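Local atomic coordinates of ABC transporter substrate-binding protein (Streptococcus pneumoniae, PDB entry 4OHN), a protein that binds histidine and probably delivers it, as the extracellular substrate-binding component, to an ABC transporter for amino acid uptake. Residues 106-111 with 175-180. Numbering follows the deposited sequence. Where two conformers were deposited one is given.
Sequences QVLVTK and GLLIDR. With HIS (histidine), chain B.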
ATOM      1  N   GLN A 106      -6.949  -3.995  -6.781  1.00 11.59           N
ATOM      2  CA  GLN A 106      -6.206  -5.244  -6.800  1.00 13.06           C
ATOM      3  C   GLN A 106      -6.293  -5.843  -8.197  1.00 13.37           C
ATOM      4  O   GLN A 106      -7.372  -5.927  -8.813  1.00 15.24           O
ATOM      5  CB  GLN A 106      -6.724  -6.197  -5.734  1.00 12.68           C
ATOM      6  CG  GLN A 106      -6.608  -5.653  -4.301  1.00 12.65           C
ATOM      7  CD  GLN A 106      -5.178  -5.522  -3.835  1.00 11.36           C
ATOM      8  OE1 GLN A 106      -4.344  -6.396  -4.083  1.00 13.70           O
ATOM      9  NE2 GLN A 106      -4.873  -4.417  -3.174  1.00 13.61           N
ATOM     10  N   VAL A 107      -5.148  -6.198  -8.732  1.00 11.00           N
ATOM     11  CA  VAL A 107      -5.066  -6.772 -10.075  1.00 10.27           C
ATOM     12  C   VAL A 107      -4.334  -8.101 -10.011  1.00  9.35           C
ATOM     13  O   VAL A 107      -3.615  -8.418  -9.053  1.00  9.89           O
ATOM     14  CB  VAL A 107      -4.320  -5.847 -11.076  1.00 12.00           C
ATOM     15  CG1 VAL A 107      -5.156  -4.583 -11.389  1.00 14.65           C
ATOM     16  CG2 VAL A 107      -2.954  -5.467 -10.587  1.00 12.06           C
ATOM     17  N   LEU A 108      -4.557  -8.935 -11.024  0.63  7.33           N
ATOM     18  CA  LEU A 108      -3.680 -10.046 -11.314  0.63  7.22           C
ATOM     19  C   LEU A 108      -2.634  -9.640 -12.318  0.63  7.13           C
ATOM     20  O   LEU A 108      -2.908  -8.890 -13.277  0.63  7.26           O
ATOM     21  CB  LEU A 108      -4.443 -11.239 -11.870  0.63  7.96           C
ATOM     22  CG  LEU A 108      -5.195 -12.140 -10.909  0.63 12.70           C
ATOM     23  CD1 LEU A 108      -5.750 -13.338 -11.657  0.63 14.04           C
ATOM     24  CD2 LEU A 108      -4.290 -12.576  -9.760  0.63 14.48           C
ATOM     25  N   VAL A 109      -1.437 -10.151 -12.084  1.00  8.45           N
ATOM     26  CA  VAL A 109      -0.329 -10.024 -13.029  1.00  7.93           C
ATOM     27  C   VAL A 109       0.082 -11.439 -13.461  1.00  8.07           C
ATOM     28  O   VAL A 109       0.314 -12.309 -12.621  1.00  8.49           O
ATOM     29  CB  VAL A 109       0.867  -9.258 -12.436  1.00  9.36           C
ATOM     30  CG1 VAL A 109       2.007  -9.150 -13.442  1.00  9.60           C
ATOM     31  CG2 VAL A 109       0.432  -7.858 -12.008  1.00 10.69           C
ATOM     32  N   THR A 110       0.157 -11.661 -14.779  1.00  7.42           N
ATOM     33  CA  THR A 110       0.577 -12.942 -15.347  1.00  7.55           C
ATOM     34  C   THR A 110       1.597 -12.653 -16.435  1.00  7.85           C
ATOM     35  O   THR A 110       1.633 -11.550 -16.997  1.00  7.97           O
ATOM     36  CB  THR A 110      -0.599 -13.717 -15.970  1.00  8.12           C
ATOM     37  OG1 THR A 110      -1.130 -12.944 -17.061  1.00  8.53           O
ATOM     38  CG2 THR A 110      -1.690 -13.986 -14.938  1.00  8.12           C
ATOM     39  N   LYS A 111       2.444 -13.618 -16.760  1.00  8.16           N
ATOM     40  CA  LYS A 111       3.292 -13.461 -17.944  1.00  8.55           C
ATOM     41  C   LYS A 111       2.443 -13.425 -19.200  1.00  8.90           C
ATOM     42  O   LYS A 111       1.475 -14.181 -19.324  1.00  8.96           O
ATOM     43  CB  LYS A 111       4.247 -14.632 -18.088  1.00  9.00           C
ATOM     44  CG  LYS A 111       5.369 -14.666 -17.112  1.00  9.87           C
ATOM     45  CD  LYS A 111       6.338 -15.773 -17.505  1.00 14.26           C
ATOM     46  CE  LYS A 111       7.655 -15.654 -16.826  1.00 14.84           C
ATOM     47  NZ  LYS A 111       8.545 -16.794 -17.184  1.00 12.14           N
ATOM     48  N   GLY A 175       0.248 -16.556 -11.490  1.00  8.32           N
ATOM     49  CA  GLY A 175      -0.374 -15.249 -11.362  1.00  8.65           C
ATOM     50  C   GLY A 175      -0.075 -14.702  -9.985  1.00  7.73           C
ATOM     51  O   GLY A 175       0.089 -15.441  -9.038  1.00  8.51           O
ATOM     52  N   LEU A 176      -0.056 -13.390  -9.897  1.00  8.16           N
ATOM     53  CA  LEU A 176       0.200 -12.673  -8.653  1.00  7.79           C
ATOM     54  C   LEU A 176      -0.903 -11.645  -8.422  1.00  7.43           C
ATOM     55  O   LEU A 176      -1.165 -10.808  -9.286  1.00  7.97           O
ATOM     56  CB  LEU A 176       1.574 -11.983  -8.719  1.00  8.11           C
ATOM     57  CG  LEU A 176       1.945 -11.091  -7.530  1.00  7.85           C
ATOM     58  CD1 LEU A 176       1.929 -11.839  -6.205  1.00  9.40           C
ATOM     59  CD2 LEU A 176       3.333 -10.470  -7.807  1.00  8.62           C
ATOM     60  N   LEU A 177      -1.541 -11.741  -7.259  1.00  7.65           N
ATOM     61  CA  LEU A 177      -2.533 -10.753  -6.836  1.00  8.15           C
ATOM     62  C   LEU A 177      -1.808  -9.600  -6.155  1.00  8.41           C
ATOM     63  O   LEU A 177      -1.124  -9.815  -5.153  1.00  9.70           O
ATOM     64  CB  LEU A 177      -3.533 -11.417  -5.890  1.00  8.72           C
ATOM     65  CG  LEU A 177      -4.740 -10.586  -5.436  1.00 12.50           C
ATOM     66  CD1 LEU A 177      -5.595 -10.177  -6.633  1.00 15.93           C
ATOM     67  CD2 LEU A 177      -5.565 -11.370  -4.428  1.00 15.87           C
ATOM     68  N   ILE A 178      -1.945  -8.400  -6.676  1.00  8.17           N
ATOM     69  CA  ILE A 178      -1.094  -7.277  -6.292  1.00  8.40           C
ATOM     70  C   ILE A 178      -1.782  -5.939  -6.551  1.00  8.32           C
ATOM     71  O   ILE A 178      -2.644  -5.820  -7.418  1.00  9.15           O
ATOM     72  CB  ILE A 178       0.263  -7.381  -7.045  1.00  7.67           C
ATOM     73  CG1 ILE A 178       1.243  -6.272  -6.641  1.00  9.56           C
ATOM     74  CG2 ILE A 178       0.049  -7.405  -8.543  1.00  8.74           C
ATOM     75  CD1 ILE A 178       2.660  -6.505  -7.167  1.00 10.99           C
ATOM     76  N   ASP A 179      -1.414  -4.914  -5.798  1.00  8.20           N
ATOM     77  CA  ASP A 179      -1.910  -3.572  -6.027  1.00  7.43           C
ATOM     78  C   ASP A 179      -1.545  -3.053  -7.410  1.00  7.82           C
ATOM     79  O   ASP A 179      -0.397  -3.140  -7.830  1.00  8.29           O
ATOM     80  CB  ASP A 179      -1.334  -2.618  -4.966  1.00  8.36           C
ATOM     81  CG  ASP A 179      -1.606  -3.089  -3.577  1.00  9.45           C
ATOM     82  OD1 ASP A 179      -1.040  -4.112  -3.181  1.00  9.86           O
ATOM     83  OD2 ASP A 179      -2.392  -2.421  -2.884  1.00 10.84           O
ATOM     84  N   ARG A 180      -2.512  -2.457  -8.106  1.00  9.38           N
ATOM     85  CA  ARG A 180      -2.270  -1.905  -9.430  1.00  9.12           C
ATOM     86  C   ARG A 180      -1.207  -0.816  -9.400  1.00 10.21           C
ATOM     87  O   ARG A 180      -0.382  -0.736 -10.290  1.00 10.66           O
ATOM     88  CB  ARG A 180      -3.571  -1.398 -10.049  1.00 10.74           C
ATOM     89  CG  ARG A 180      -3.483  -1.117 -11.558  1.00 16.59           C
ATOM     90  CD  ARG A 180      -4.890  -0.892 -12.136  1.00 22.82           C
ATOM     91  NE  ARG A 180      -4.995  -1.210 -13.554  1.00 29.49           N
ATOM     92  CZ  ARG A 180      -6.149  -1.399 -14.189  1.00 57.00           C
ATOM     93  NH1 ARG A 180      -7.291  -1.317 -13.527  1.00 33.27           N
ATOM     94  NH2 ARG A 180      -6.162  -1.678 -15.484  1.00 46.63           N
TER
HETATM   95  N   HIS B 301      -2.325  -2.062  -0.215  1.00  8.28           N
HETATM   96  CA  HIS B 301      -1.924  -3.347   0.409  1.00  7.98           C
HETATM   97  C   HIS B 301      -2.139  -3.309   1.905  1.00  8.26           C
HETATM   98  O   HIS B 301      -2.552  -2.253   2.437  1.00  8.50           O
HETATM   99  CB  HIS B 301      -0.491  -3.775   0.013  1.00  7.45           C
HETATM  100  CG  HIS B 301       0.647  -3.077   0.699  1.00  7.25           C
HETATM  101  ND1 HIS B 301       1.808  -3.759   1.025  1.00  6.84           N
HETATM  102  CD2 HIS B 301       0.872  -1.782   1.032  1.00  7.55           C
HETATM  103  CE1 HIS B 301       2.676  -2.919   1.555  1.00  6.96           C
HETATM  104  NE2 HIS B 301       2.137  -1.711   1.565  1.00  7.10           N
HETATM  105  OXT HIS B 301      -1.902  -4.357   2.542  1.00  8.77           O
HETATM  106  O   HOH W   1      -2.503  -6.259  -2.024  1.00 14.44           O
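Q106 and D179, a non-hydrogen-bonded antiparallel pair, lie side by side where strand 175-179 ends beside strand 102-111, next to the bound histidine, and illustrate how a residue at the C-terminal end of a strand can serve a ligand. The Q106 chain, bent at chi2 (-68°), brings its amide up to the carboxylate with the two planes nearly perpendicular. Q106 NE2 gives D179 OD2 a weak hydrogen bond of 3.2 Å, its stronger partner being E206, while a water donates to both Q106 OE1 and D179 OD1. These contacts would be expected to hold the carboxylate in place, and its OD2 takes the bound histidine's N at 2.7 Å; the cationic amine would favour a charged aspartate.

V107 exchanges two backbone bonds with I178, V107 N to I178 O being nearly straight at 173°. V107 CG1 packs against the R180 side chain, 3.8 Å from R180 CD, and lies over one face of the guanidinium. On the other face of the sheet, shared with Q106, L108 CD2 meets L177 CB at 4.1 Å, and L108 CA approaches L176 O in a CA-H...O contact. V109 repeats the paired backbone bonds with L176; its CG2, anti to the carbonyl carbon, reaches I178 CG2 at 3.5 Å, a diagonal contact on the V107 face. T110 CG2 rests on G175 CA, where no side chain intervenes.

Strand 175-179 also pairs in parallel with 127-130, and helix 180-189 starts directly after D179. Such a mixed sheet, with an acidic ligand-binding residue at a strand's C-terminal end, is characteristic of the type II periplasmic-binding-protein fold of solute-binding family 3, with histidine bound in the cleft between its lobes.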